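PDB 2I9C: DUF2019 domain-containing protein from Rhodopseudomonas palustris, which is of unknown function but folds as a small all-helical chain of a superfamily that includes the TPR repeats, which commonly serve as protein-binding scaffolds. Local coordinates for residues Q12-L17 against A45-E50; V23-A28 against N38-V43; P69-R74 against F102-D107; K88-L93 against L114-T119. One frame throughout, in Å; residues are numbered along the deposited sequence. Where two conformers were deposited one is given.

Contact 1 of 4, residues Q12-L17 against A45-E50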
loop_
_atom_site.group_PDB
_atom_site.type_symbol
_atom_site.label_atom_id
_atom_site.label_comp_id
_atom_site.label_asym_id
_atom_site.label_seq_id
_atom_site.Cartn_x
_atom_site.Cartn_y
_atom_site.Cartn_z
ATOM N N GLN A 12 -2.909 -9.481 -12.345
ATOM C CA GLN A 12 -3.705 -10.082 -11.272
ATOM C C GLN A 12 -2.900 -10.802 -10.221
ATOM O O GLN A 12 -3.241 -10.754 -9.014
ATOM C CB GLN A 12 -4.771 -11.065 -11.788
ATOM C CG GLN A 12 -6.001 -10.429 -12.316
ATOM C CD GLN A 12 -6.738 -9.536 -11.300
ATOM O OE1 GLN A 12 -6.799 -9.811 -10.098
ATOM N NE2 GLN A 12 -7.303 -8.446 -11.807
ATOM N N ASP A 13 -1.879 -11.530 -10.677
ATOM C CA ASP A 13 -0.974 -12.241 -9.754
ATOM C C ASP A 13 -0.197 -11.266 -8.872
ATOM O O ASP A 13 0.020 -11.546 -7.694
ATOM C CB ASP A 13 0.033 -13.143 -10.505
ATOM C CG ASP A 13 -0.575 -14.487 -10.953
ATOM O OD1 ASP A 13 -1.687 -14.848 -10.483
ATOM O OD2 ASP A 13 0.069 -15.195 -11.792
ATOM N N LEU A 14 0.239 -10.149 -9.455
ATOM C CA LEU A 14 0.870 -9.044 -8.687
ATOM C C LEU A 14 -0.050 -8.476 -7.579
ATOM O O LEU A 14 0.400 -8.233 -6.430
ATOM C CB LEU A 14 1.349 -7.933 -9.645
ATOM C CG LEU A 14 2.575 -8.326 -10.513
ATOM C CD1 LEU A 14 2.728 -7.382 -11.641
ATOM C CD2 LEU A 14 3.880 -8.368 -9.671
ATOM N N VAL A 15 -1.311 -8.228 -7.915
ATOM C CA VAL A 15 -2.277 -7.772 -6.893
ATOM C C VAL A 15 -2.433 -8.790 -5.754
ATOM O O VAL A 15 -2.432 -8.422 -4.572
ATOM C CB VAL A 15 -3.658 -7.376 -7.499
ATOM C CG1 VAL A 15 -4.632 -6.942 -6.398
ATOM C CG2 VAL A 15 -3.482 -6.186 -8.431
ATOM N N ALA A 16 -2.571 -10.072 -6.119
ATOM C CA ALA A 16 -2.759 -11.122 -5.125
ATOM C C ALA A 16 -1.482 -11.175 -4.284
ATOM O O ALA A 16 -1.551 -11.339 -3.080
ATOM C CB ALA A 16 -3.058 -12.513 -5.789
ATOM N N LEU A 17 -0.303 -11.087 -4.923
ATOM C CA LEU A 17 0.939 -11.187 -4.131
ATOM C C LEU A 17 1.124 -9.937 -3.243
ATOM O O LEU A 17 1.574 -10.036 -2.111
ATOM C CB LEU A 17 2.160 -11.397 -5.039
ATOM C CG LEU A 17 3.496 -11.599 -4.317
ATOM C CD1 LEU A 17 3.490 -12.974 -3.512
ATOM C CD2 LEU A 17 4.655 -11.559 -5.381
ATOM N N ALA A 45 7.128 -3.001 -2.419
ATOM C CA ALA A 45 7.588 -1.867 -3.229
ATOM C C ALA A 45 7.966 -2.263 -4.636
ATOM O O ALA A 45 7.642 -1.544 -5.596
ATOM C CB ALA A 45 8.814 -1.135 -2.535
ATOM N N GLU A 46 8.674 -3.393 -4.774
ATOM C CA GLU A 46 8.952 -3.947 -6.094
ATOM C C GLU A 46 7.697 -4.266 -6.881
ATOM O O GLU A 46 7.622 -3.994 -8.084
ATOM C CB GLU A 46 9.797 -5.199 -5.993
ATOM C CG GLU A 46 11.131 -4.873 -5.404
ATOM C CD GLU A 46 12.052 -6.034 -5.447
ATOM O OE1 GLU A 46 12.264 -6.530 -6.573
ATOM O OE2 GLU A 46 12.552 -6.443 -4.369
ATOM N N ILE A 47 6.694 -4.814 -6.199
ATOM C CA ILE A 47 5.403 -5.080 -6.857
ATOM C C ILE A 47 4.753 -3.793 -7.373
ATOM O O ILE A 47 4.307 -3.754 -8.520
ATOM C CB ILE A 47 4.420 -5.870 -5.943
ATOM C CG1 ILE A 47 4.970 -7.285 -5.647
ATOM C CG2 ILE A 47 3.046 -6.006 -6.611
ATOM C CD1 ILE A 47 4.365 -7.923 -4.366
ATOM N N ALA A 48 4.716 -2.754 -6.540
ATOM C CA ALA A 48 4.104 -1.483 -6.913
ATOM C C ALA A 48 4.847 -0.832 -8.057
ATOM O O ALA A 48 4.203 -0.298 -8.959
ATOM C CB ALA A 48 4.042 -0.544 -5.739
ATOM N N ASP A 49 6.190 -0.898 -8.044
ATOM C CA ASP A 49 7.019 -0.368 -9.161
ATOM C C ASP A 49 6.787 -1.090 -10.464
ATOM O O ASP A 49 6.739 -0.471 -11.528
ATOM C CB ASP A 49 8.516 -0.405 -8.832
ATOM C CG ASP A 49 8.932 0.739 -7.909
ATOM O OD1 ASP A 49 8.059 1.575 -7.537
ATOM O OD2 ASP A 49 10.109 0.768 -7.528
ATOM N N GLU A 50 6.635 -2.410 -10.387
ATOM C CA GLU A 50 6.320 -3.184 -11.586
ATOM C C GLU A 50 4.922 -2.788 -12.145
ATOM O O GLU A 50 4.751 -2.620 -13.343
ATOM C CB GLU A 50 6.401 -4.701 -11.305
ATOM C CG GLU A 50 5.966 -5.584 -12.492
ATOM C CD GLU A 50 6.869 -5.464 -13.722
ATOM O OE1 GLU A 50 8.063 -5.046 -13.633
ATOM O OE2 GLU A 50 6.380 -5.779 -14.811
#
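L14 CG and I47 CG1 both lie beside their own backbone N, with chi1 at -71° and -65°, and this brings the two side chains together. For I47 it leaves the shorter branch, CG2, anti to the backbone N and reaching for the opposite helix, where it lies 3.5 Å from L14 O and 4.0 Å from L14 CD2. The two side chains slide past one another in opposite directions rather than meeting head-on. One turn further along helix 11-30, L17 swings the other way, with CG anti to its backbone N, and crosses I47 at about a right angle, its CG 3.8 Å from I47 CD1. I47 thus fits between two leucines three residues apart. The other methyl of L14, CD1, packs 3.8 Å from E50 CG, so that only the aliphatic part of the glutamate joins the apolar strip; its carboxylate is held in a salt bridge by R54. M9 also packs against L14. The segment axes approach to 10.0 Å at 153°, and everything that touches between them is van der Waals packing. Aliphatic side chains packed between consecutive, roughly antiparallel helices are the usual seam of an alpha-helical hairpin, here formed by helices 11-30 and 34-53.

Contact 2 of 4, residues V23-A28 against N38-V43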
loop_
_atom_site.group_PDB
_atom_site.type_symbol
_atom_site.label_atom_id
_atom_site.label_comp_id
_atom_site.label_asym_id
_atom_site.label_seq_id
_atom_site.Cartn_x
_atom_site.Cartn_y
_atom_site.Cartn_z
ATOM N N VAL A 23 -0.318 -8.566 4.188
ATOM C CA VAL A 23 -0.849 -9.343 5.348
ATOM C C VAL A 23 0.329 -9.833 6.209
ATOM O O VAL A 23 0.338 -9.705 7.430
ATOM C CB VAL A 23 -1.688 -10.547 4.849
ATOM C CG1 VAL A 23 -1.858 -11.619 5.934
ATOM C CG2 VAL A 23 -3.077 -10.045 4.373
ATOM N N GLU A 24 1.334 -10.420 5.565
ATOM C CA GLU A 24 2.496 -10.871 6.295
ATOM C C GLU A 24 3.282 -9.728 6.944
ATOM O O GLU A 24 3.846 -9.934 8.009
ATOM C CB GLU A 24 3.379 -11.743 5.418
ATOM C CG GLU A 24 2.692 -13.088 5.077
ATOM C CD GLU A 24 3.549 -13.981 4.167
ATOM O OE1 GLU A 24 4.805 -13.894 4.243
ATOM O OE2 GLU A 24 2.954 -14.765 3.372
ATOM N N GLN A 25 3.302 -8.537 6.339
ATOM C CA GLN A 25 3.803 -7.318 7.040
ATOM C C GLN A 25 3.093 -7.083 8.362
ATOM O O GLN A 25 3.729 -6.931 9.414
ATOM C CB GLN A 25 3.688 -6.050 6.184
ATOM C CG GLN A 25 4.723 -5.949 5.024
ATOM C CD GLN A 25 4.373 -4.799 4.114
ATOM O OE1 GLN A 25 3.735 -3.859 4.545
ATOM N NE2 GLN A 25 4.727 -4.887 2.847
ATOM N N ASP A 26 1.774 -7.102 8.317
ATOM C CA ASP A 26 0.958 -6.940 9.497
ATOM C C ASP A 26 1.341 -8.001 10.527
ATOM O O ASP A 26 1.606 -7.665 11.670
ATOM C CB ASP A 26 -0.531 -7.078 9.134
ATOM C CG ASP A 26 -1.436 -6.564 10.220
ATOM O OD1 ASP A 26 -1.099 -5.500 10.799
ATOM O OD2 ASP A 26 -2.495 -7.204 10.487
ATOM N N ASP A 27 1.391 -9.263 10.117
ATOM C CA ASP A 27 1.775 -10.377 11.006
ATOM C C ASP A 27 3.139 -10.105 11.640
ATOM O O ASP A 27 3.341 -10.310 12.853
ATOM C CB ASP A 27 1.888 -11.696 10.218
ATOM C CG ASP A 27 0.528 -12.279 9.753
ATOM O OD1 ASP A 27 -0.513 -11.794 10.247
ATOM O OD2 ASP A 27 0.549 -13.255 8.919
ATOM N N ALA A 28 4.091 -9.683 10.805
ATOM C CA ALA A 28 5.478 -9.434 11.244
ATOM C C ALA A 28 5.575 -8.362 12.345
ATOM O O ALA A 28 6.206 -8.579 13.408
ATOM C CB ALA A 28 6.363 -9.053 10.027
ATOM N N ASN A 38 10.746 -5.730 7.105
ATOM C CA ASN A 38 11.543 -4.930 6.179
ATOM C C ASN A 38 11.683 -5.608 4.810
ATOM O O ASN A 38 11.561 -4.959 3.770
ATOM C CB ASN A 38 12.948 -4.646 6.796
ATOM C CG ASN A 38 12.874 -3.717 7.984
ATOM O OD1 ASN A 38 11.946 -2.880 8.092
ATOM N ND2 ASN A 38 13.848 -3.842 8.885
ATOM N N ARG A 39 11.915 -6.917 4.802
ATOM C CA ARG A 39 12.026 -7.624 3.524
ATOM C C ARG A 39 10.688 -7.681 2.792
ATOM O O ARG A 39 10.638 -7.462 1.597
ATOM C CB ARG A 39 12.650 -9.001 3.676
ATOM C CG ARG A 39 14.072 -8.961 4.218
ATOM C CD ARG A 39 14.811 -10.270 3.955
ATOM N NE ARG A 39 16.217 -10.107 4.211
ATOM C CZ ARG A 39 17.090 -9.661 3.312
ATOM N NH1 ARG A 39 16.683 -9.320 2.095
ATOM N NH2 ARG A 39 18.341 -9.508 3.639
ATOM N N LEU A 40 9.609 -7.974 3.510
ATOM C CA LEU A 40 8.253 -7.901 2.950
ATOM C C LEU A 40 7.895 -6.521 2.412
ATOM O O LEU A 40 7.232 -6.406 1.368
ATOM C CB LEU A 40 7.242 -8.355 4.001
ATOM C CG LEU A 40 7.336 -9.837 4.364
ATOM C CD1 LEU A 40 6.536 -10.014 5.624
ATOM C CD2 LEU A 40 6.827 -10.746 3.261
ATOM N N PHE A 41 8.339 -5.470 3.097
ATOM C CA PHE A 41 8.154 -4.114 2.576
ATOM C C PHE A 41 8.851 -3.909 1.236
ATOM O O PHE A 41 8.239 -3.367 0.316
ATOM C CB PHE A 41 8.610 -3.030 3.582
ATOM C CG PHE A 41 8.240 -1.623 3.164
ATOM C CD1 PHE A 41 6.981 -1.104 3.492
ATOM C CD2 PHE A 41 9.115 -0.841 2.413
ATOM C CE1 PHE A 41 6.621 0.191 3.102
ATOM C CE2 PHE A 41 8.770 0.460 2.014
ATOM C CZ PHE A 41 7.507 0.977 2.369
ATOM N N GLY A 42 10.131 -4.316 1.136
ATOM C CA GLY A 42 10.876 -4.259 -0.138
ATOM C C GLY A 42 10.168 -5.011 -1.268
ATOM O O GLY A 42 10.068 -4.513 -2.399
ATOM N N VAL A 43 9.696 -6.214 -0.978
ATOM C CA VAL A 43 8.943 -6.984 -1.983
ATOM C C VAL A 43 7.711 -6.216 -2.459
ATOM O O VAL A 43 7.436 -6.130 -3.680
ATOM C CB VAL A 43 8.535 -8.390 -1.458
ATOM C CG1 VAL A 43 7.693 -9.094 -2.490
ATOM C CG2 VAL A 43 9.776 -9.220 -1.207
#
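The carbonyl oxygen of L40 receives a weak hydrogen bond from Q25 NE2, 3.3 Å long and bent to 145° at the hydrogen, across a helical hairpin formed by helices 11-30 and 34-53. The segments run almost antiparallel, at 162°, with their axes 9.1 Å apart at the closest. Q25 reaches the neighbouring backbone because its chain is extended beyond CG (chi2 170°), which carries the amide alongside L40. On the way, Q25 CG packs 3.6 Å from L40 CB as the two side chains slide past each other in opposite directions. The same NE2 lies 3.5 Å from F41 CA, while Q25 OE1 sits at the edge of the F41 ring, near its plane. That oxygen accepts a hydrogen bond from Q72 of helix 71-79, so the two ends of one buried amide serve different neighbours, and its rotation is probably fixed by them.

L40 supplies the apolar half of the contact. Its side chain meets that of E24 at about a right angle and presses its two methyl groups on the stem of the glutamate and the adjoining backbone. F37 and M44, from the same helix as L40, also pack against Q25. L40 CD2 faces E24 OE1 at 3.9 Å. The closest approach of the leucine to E24 is made by L40 CD1, 3.5 Å from E24 C.

Contact 3 of 4, residues P69-R74 against F102-D107. With ACT (acetate ion), chain B.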
loop_
_atom_site.group_PDB
_atom_site.type_symbol
_atom_site.label_atom_id
_atom_site.label_comp_id
_atom_site.label_asym_id
_atom_site.label_seq_id
_atom_site.Cartn_x
_atom_site.Cartn_y
_atom_site.Cartn_z
ATOM N N PRO A 69 -9.794 -7.513 4.022
ATOM C CA PRO A 69 -9.924 -7.542 5.488
ATOM C C PRO A 69 -8.556 -7.574 6.216
ATOM O O PRO A 69 -8.217 -8.543 6.926
ATOM C CB PRO A 69 -10.737 -8.829 5.733
ATOM C CG PRO A 69 -10.261 -9.771 4.637
ATOM C CD PRO A 69 -10.133 -8.837 3.415
ATOM N N ASN A 70 -7.764 -6.522 6.048
ATOM C CA ASN A 70 -6.520 -6.388 6.777
ATOM C C ASN A 70 -6.136 -4.915 6.683
ATOM O O ASN A 70 -6.170 -4.335 5.604
ATOM C CB ASN A 70 -5.410 -7.304 6.237
ATOM C CG ASN A 70 -4.125 -7.191 7.048
ATOM O OD1 ASN A 70 -3.396 -6.208 6.926
ATOM N ND2 ASN A 70 -3.809 -8.222 7.837
HETATM N N MSE A 71 -5.838 -4.299 7.807
HETATM C CA MSE A 71 -5.692 -2.831 7.819
HETATM C C MSE A 71 -4.367 -2.422 7.192
HETATM O O MSE A 71 -4.257 -1.338 6.573
HETATM C CB MSE A 71 -5.771 -2.279 9.250
HETATM C CG MSE A 71 -6.018 -0.751 9.311
HETATM SE SE MSE A 71 -7.814 -0.321 8.429
HETATM C CE MSE A 71 -9.085 -0.822 9.861
ATOM N N GLN A 72 -3.352 -3.261 7.354
ATOM C CA GLN A 72 -2.091 -2.989 6.680
ATOM C C GLN A 72 -2.240 -3.017 5.147
ATOM O O GLN A 72 -1.632 -2.201 4.448
ATOM C CB GLN A 72 -0.992 -3.964 7.158
ATOM C CG GLN A 72 0.465 -3.641 6.605
ATOM C CD GLN A 72 1.082 -2.399 7.237
ATOM O OE1 GLN A 72 0.499 -1.800 8.142
ATOM N NE2 GLN A 72 2.299 -2.036 6.787
ATOM N N VAL A 73 -3.010 -3.984 4.625
ATOM C CA VAL A 73 -3.260 -4.080 3.189
ATOM C C VAL A 73 -3.963 -2.789 2.736
ATOM O O VAL A 73 -3.550 -2.173 1.765
ATOM C CB VAL A 73 -4.088 -5.360 2.821
ATOM C CG1 VAL A 73 -4.369 -5.449 1.321
ATOM C CG2 VAL A 73 -3.276 -6.614 3.218
ATOM N N ARG A 74 -5.025 -2.408 3.440
ATOM C CA ARG A 74 -5.787 -1.232 3.067
ATOM C C ARG A 74 -4.918 0.024 3.070
ATOM O O ARG A 74 -5.037 0.847 2.155
ATOM C CB ARG A 74 -6.974 -1.046 4.026
ATOM C CG ARG A 74 -8.030 -2.159 3.909
ATOM C CD ARG A 74 -9.311 -1.782 4.694
ATOM N NE ARG A 74 -10.331 -2.838 4.552
ATOM C CZ ARG A 74 -11.620 -2.706 4.829
ATOM N NH1 ARG A 74 -12.107 -1.557 5.261
ATOM N NH2 ARG A 74 -12.449 -3.741 4.665
ATOM N N PHE A 102 -4.795 1.441 15.473
ATOM C CA PHE A 102 -3.380 1.770 15.531
ATOM C C PHE A 102 -2.499 0.510 15.359
ATOM O O PHE A 102 -2.873 -0.592 15.780
ATOM C CB PHE A 102 -3.081 2.604 16.792
ATOM C CG PHE A 102 -3.621 4.042 16.690
ATOM C CD1 PHE A 102 -4.665 4.464 17.500
ATOM C CD2 PHE A 102 -3.112 4.936 15.721
ATOM C CE1 PHE A 102 -5.173 5.746 17.398
ATOM C CE2 PHE A 102 -3.640 6.232 15.617
ATOM C CZ PHE A 102 -4.667 6.630 16.450
ATOM N N PRO A 103 -1.320 0.671 14.752
ATOM C CA PRO A 103 -0.664 1.943 14.363
ATOM C C PRO A 103 -0.996 2.460 12.933
ATOM O O PRO A 103 -0.549 3.556 12.572
ATOM C CB PRO A 103 0.821 1.554 14.454
ATOM C CG PRO A 103 0.834 0.177 13.882
ATOM C CD PRO A 103 -0.451 -0.489 14.441
ATOM N N GLN A 104 -1.745 1.684 12.130
ATOM C CA GLN A 104 -2.080 2.102 10.755
ATOM C C GLN A 104 -2.732 3.494 10.707
ATOM O O GLN A 104 -2.423 4.279 9.795
ATOM C CB GLN A 104 -3.019 1.093 10.051
ATOM C CG GLN A 104 -2.255 -0.196 9.591
ATOM C CD GLN A 104 -1.912 -1.132 10.753
ATOM O OE1 GLN A 104 -2.517 -1.075 11.834
ATOM N NE2 GLN A 104 -0.929 -2.000 10.538
ATOM N N ALA A 105 -3.631 3.778 11.658
ATOM C CA ALA A 105 -4.313 5.093 11.702
ATOM C C ALA A 105 -3.335 6.270 11.899
ATOM O O ALA A 105 -3.595 7.376 11.425
ATOM C CB ALA A 105 -5.356 5.103 12.783
ATOM N N GLY A 106 -2.196 6.028 12.558
ATOM C CA GLY A 106 -1.223 7.117 12.822
ATOM C C GLY A 106 -0.398 7.329 11.569
ATOM O O GLY A 106 -0.079 8.460 11.206
ATOM N N ASP A 107 -0.087 6.226 10.884
ATOM C CA ASP A 107 0.640 6.252 9.614
ATOM C C ASP A 107 -0.245 7.016 8.598
ATOM O O ASP A 107 0.243 7.898 7.902
ATOM C CB ASP A 107 0.938 4.796 9.176
ATOM C CG ASP A 107 1.831 4.673 7.957
ATOM O OD1 ASP A 107 1.720 5.425 6.963
ATOM O OD2 ASP A 107 2.633 3.721 7.927
HETATM C C ACT B . -11.453 1.311 7.115
HETATM O O ACT B . -10.731 0.982 6.101
HETATM O OXT ACT B . -12.781 1.137 7.283
HETATM C CH3 ACT B . -10.623 1.978 8.079
#
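Where the N-terminal ends of helices 71-79 and 104-117 come together, a buried pair of glutamines, Q72 and Q104, makes the polar link between them. Q104 NE2 donates to Q72 OE1 over 2.8 Å in a nearly straight bond of 171°. The acceptor lies close to the amide plane of Q104, whereas the donor is tilted 23° from the carbonyl plane of Q72, and the two amides stand almost perpendicular, 82° apart. Both chains are bent at their second torsion, which folds the amides towards each other in the gap between the helices. The amide nitrogen of Q72 turns instead to helix 11-30, so the two ends of this amide face different helices.

Beside the amides, M71, a selenomethionine, packs against the stem of Q104, with M71 CG 3.6 Å from Q104 CB. The M71 chain then bends away, and M71 SE comes to rest against the methyl group of an acetate ion. R74 NH1 donates to the O atom of this acetate at 3.0 Å, from the edge of the guanidinium; Q92 of helix 86-99 binds the same oxygen. The acetate probably came from the crystallisation liquor.

N70 caps helix 71-79 from the position just before it: N70 OD1 accepts from V73 N at 3.2 Å. A side-chain oxygen taking up an amide of the first turn is the signature of an asparagine N-cap, set here at a helix-end junction of an all-helical fold.

Contact 4 of 4, residues K88-L93 against L114-T119; sequences KAREQL and LLDDGT. With ACT (acetate ion), chain C; ACT (acetate ion), chain B.
R90 and D116 form a salt bridge between the last two helices of the fold, 86-99 and 104-117, close to the C-terminal end of the second. Charge pairing is the chief polar element. R90 NH2 lies 2.7 Å from D116 OD1, meeting that oxygen on its syn side, though the acceptor stands 27° out of the guanidinium plane. Two weak bonds, both 3.2 Å long, add to the grip: R90 NH1 to D116 OD1, and R90 NH2 to D116 OD2. The guanidinium and carboxylate planes are 30° apart, a skewed pairing rather than a flat one. R90 attains this reach by an extended chain, its CG anti to the backbone N (chi1 176°), and its NE is engaged by E94, so two acidic residues share one arginine.

Packing contacts accompany the charges. L115 CB lies 3.9 Å from R90 NH1 as the two side chains slide past each other in opposite directions. Further along, L115 CD1 approaches L93 CD1 to 4.3 Å. L93 is buried, with L75 and L112 among its other neighbours.

Apart from the interhelix contact, an acetate, probably from the crystallisation liquor, binds the start of helix 86-99, where its O atom accepts from K88 N in an almost straight bond.

Backbone bonding closes the account at the far end of helix 104-117. G118, with positive phi, is the first residue to leave the helix, and G118 N still donates to L114 O at 3.3 Å.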
loop_
_atom_site.group_PDB
_atom_site.type_symbol
_atom_site.label_atom_id
_atom_site.label_comp_id
_atom_site.label_asym_id
_atom_site.label_seq_id
_atom_site.Cartn_x
_atom_site.Cartn_y
_atom_site.Cartn_z
ATOM N N LYS A 88 -10.038 8.899 -4.326
ATOM C CA LYS A 88 -10.301 7.579 -3.723
ATOM C C LYS A 88 -9.277 7.195 -2.641
ATOM O O LYS A 88 -9.647 6.695 -1.562
ATOM C CB LYS A 88 -10.349 6.489 -4.803
ATOM C CG LYS A 88 -11.643 6.429 -5.636
ATOM C CD LYS A 88 -11.501 5.410 -6.779
ATOM C CE LYS A 88 -12.401 5.767 -7.985
ATOM N NZ LYS A 88 -11.970 5.045 -9.250
ATOM N N ALA A 89 -7.998 7.366 -2.948
ATOM C CA ALA A 89 -6.930 7.049 -1.993
ATOM C C ALA A 89 -7.035 7.904 -0.727
ATOM O O ALA A 89 -6.930 7.374 0.388
ATOM C CB ALA A 89 -5.533 7.170 -2.631
ATOM N N ARG A 90 -7.247 9.206 -0.895
ATOM C CA ARG A 90 -7.377 10.130 0.235
ATOM C C ARG A 90 -8.590 9.717 1.125
ATOM O O ARG A 90 -8.495 9.688 2.350
ATOM C CB ARG A 90 -7.498 11.602 -0.240
ATOM C CG ARG A 90 -7.740 12.548 0.922
ATOM C CD ARG A 90 -7.776 14.062 0.610
ATOM N NE ARG A 90 -7.550 14.736 1.900
ATOM C CZ ARG A 90 -6.405 15.301 2.294
ATOM N NH1 ARG A 90 -5.347 15.345 1.478
ATOM N NH2 ARG A 90 -6.335 15.844 3.509
ATOM N N GLU A 91 -9.715 9.406 0.480
ATOM C CA GLU A 91 -10.919 8.924 1.171
ATOM C C GLU A 91 -10.655 7.672 2.030
ATOM O O GLU A 91 -11.138 7.569 3.172
ATOM C CB GLU A 91 -12.024 8.660 0.146
ATOM C CG GLU A 91 -13.370 8.159 0.736
ATOM C CD GLU A 91 -14.421 7.757 -0.341
ATOM O OE1 GLU A 91 -14.081 7.006 -1.306
ATOM O OE2 GLU A 91 -15.606 8.186 -0.190
ATOM N N GLN A 92 -9.921 6.713 1.482
ATOM C CA GLN A 92 -9.548 5.523 2.242
ATOM C C GLN A 92 -8.609 5.879 3.403
ATOM O O GLN A 92 -8.824 5.435 4.509
ATOM C CB GLN A 92 -8.935 4.436 1.352
ATOM C CG GLN A 92 -8.465 3.162 2.104
ATOM C CD GLN A 92 -9.541 2.463 2.902
ATOM O OE1 GLN A 92 -10.746 2.503 2.559
ATOM N NE2 GLN A 92 -9.126 1.820 3.988
ATOM N N LEU A 93 -7.636 6.747 3.183
ATOM C CA LEU A 93 -6.767 7.115 4.283
ATOM C C LEU A 93 -7.564 7.767 5.389
ATOM O O LEU A 93 -7.262 7.554 6.551
ATOM C CB LEU A 93 -5.634 8.030 3.806
ATOM C CG LEU A 93 -4.572 7.448 2.871
ATOM C CD1 LEU A 93 -3.620 8.570 2.422
ATOM C CD2 LEU A 93 -3.777 6.326 3.612
ATOM N N LEU A 114 1.239 15.283 5.560
ATOM C CA LEU A 114 2.226 15.560 4.533
ATOM C C LEU A 114 1.539 16.011 3.243
ATOM O O LEU A 114 1.991 16.930 2.593
ATOM C CB LEU A 114 3.092 14.312 4.280
ATOM C CG LEU A 114 4.052 13.895 5.409
ATOM C CD1 LEU A 114 4.525 12.439 5.245
ATOM C CD2 LEU A 114 5.203 14.866 5.358
ATOM N N LEU A 115 0.439 15.345 2.890
ATOM C CA LEU A 115 -0.349 15.718 1.711
ATOM C C LEU A 115 -0.909 17.135 1.799
ATOM O O LEU A 115 -0.955 17.851 0.811
ATOM C CB LEU A 115 -1.516 14.729 1.536
ATOM C CG LEU A 115 -1.130 13.410 0.906
ATOM C CD1 LEU A 115 -2.288 12.425 0.948
ATOM C CD2 LEU A 115 -0.640 13.648 -0.531
ATOM N N ASP A 116 -1.361 17.511 2.984
ATOM C CA ASP A 116 -1.921 18.839 3.236
ATOM C C ASP A 116 -0.853 19.940 3.240
ATOM O O ASP A 116 -1.164 21.086 2.937
ATOM C CB ASP A 116 -2.744 18.853 4.534
ATOM C CG ASP A 116 -4.013 18.000 4.431
ATOM O OD1 ASP A 116 -4.505 17.799 3.303
ATOM O OD2 ASP A 116 -4.533 17.543 5.477
ATOM N N ASP A 117 0.385 19.581 3.594
ATOM C CA ASP A 117 1.526 20.503 3.530
ATOM C C ASP A 117 1.848 20.867 2.069
ATOM O O ASP A 117 2.172 22.008 1.769
ATOM C CB ASP A 117 2.761 19.916 4.241
ATOM C CG ASP A 117 3.992 20.846 4.179
ATOM O OD1 ASP A 117 3.999 21.904 4.849
ATOM O OD2 ASP A 117 4.964 20.503 3.475
ATOM N N GLY A 118 1.767 19.879 1.180
ATOM C CA GLY A 118 1.932 20.074 -0.245
ATOM C C GLY A 118 3.345 19.966 -0.779
ATOM O O GLY A 118 3.518 19.939 -2.014
ATOM N N THR A 119 4.362 19.964 0.103
ATOM C CA THR A 119 5.770 19.753 -0.345
ATOM C C THR A 119 5.889 18.298 -0.825
ATOM O O THR A 119 6.584 18.005 -1.808
ATOM C CB THR A 119 6.858 20.075 0.743
ATOM O OG1 THR A 119 6.671 21.403 1.250
ATOM C CG2 THR A 119 8.304 19.991 0.164
HETATM C C ACT C . -9.715 9.601 -8.373
HETATM O O ACT C . -9.960 8.965 -7.356
HETATM O OXT ACT C . -9.145 10.697 -8.187
HETATM C CH3 ACT C . -10.045 9.017 -9.692
HETATM C C ACT B . -11.453 1.311 7.115
HETATM O O ACT B . -10.731 0.982 6.101
HETATM O OXT ACT B . -12.781 1.137 7.283
HETATM C CH3 ACT B . -10.623 1.978 8.079
#

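The four contacts trace the chain from its first helix to its last. Contacts 1 and 2 share helices 11-30 and 34-53, their centres about 13 Å apart, and contact 2 is nested within the loop closed by contact 1. Contact 3 follows in series and touches contact 2 through helix 11-30, for instance where V23 packs on V73. Contacts 3 and 4 share helix 104-117, alternate along the sequence and meet at one acetate; their centres are about 15 Å apart. Contacts 1 and 4 lie on opposite sides of the chain's centre, about 22 Å apart between centres. Together the contacts join neighbouring and non-neighbouring helices into one compact all-helical fold.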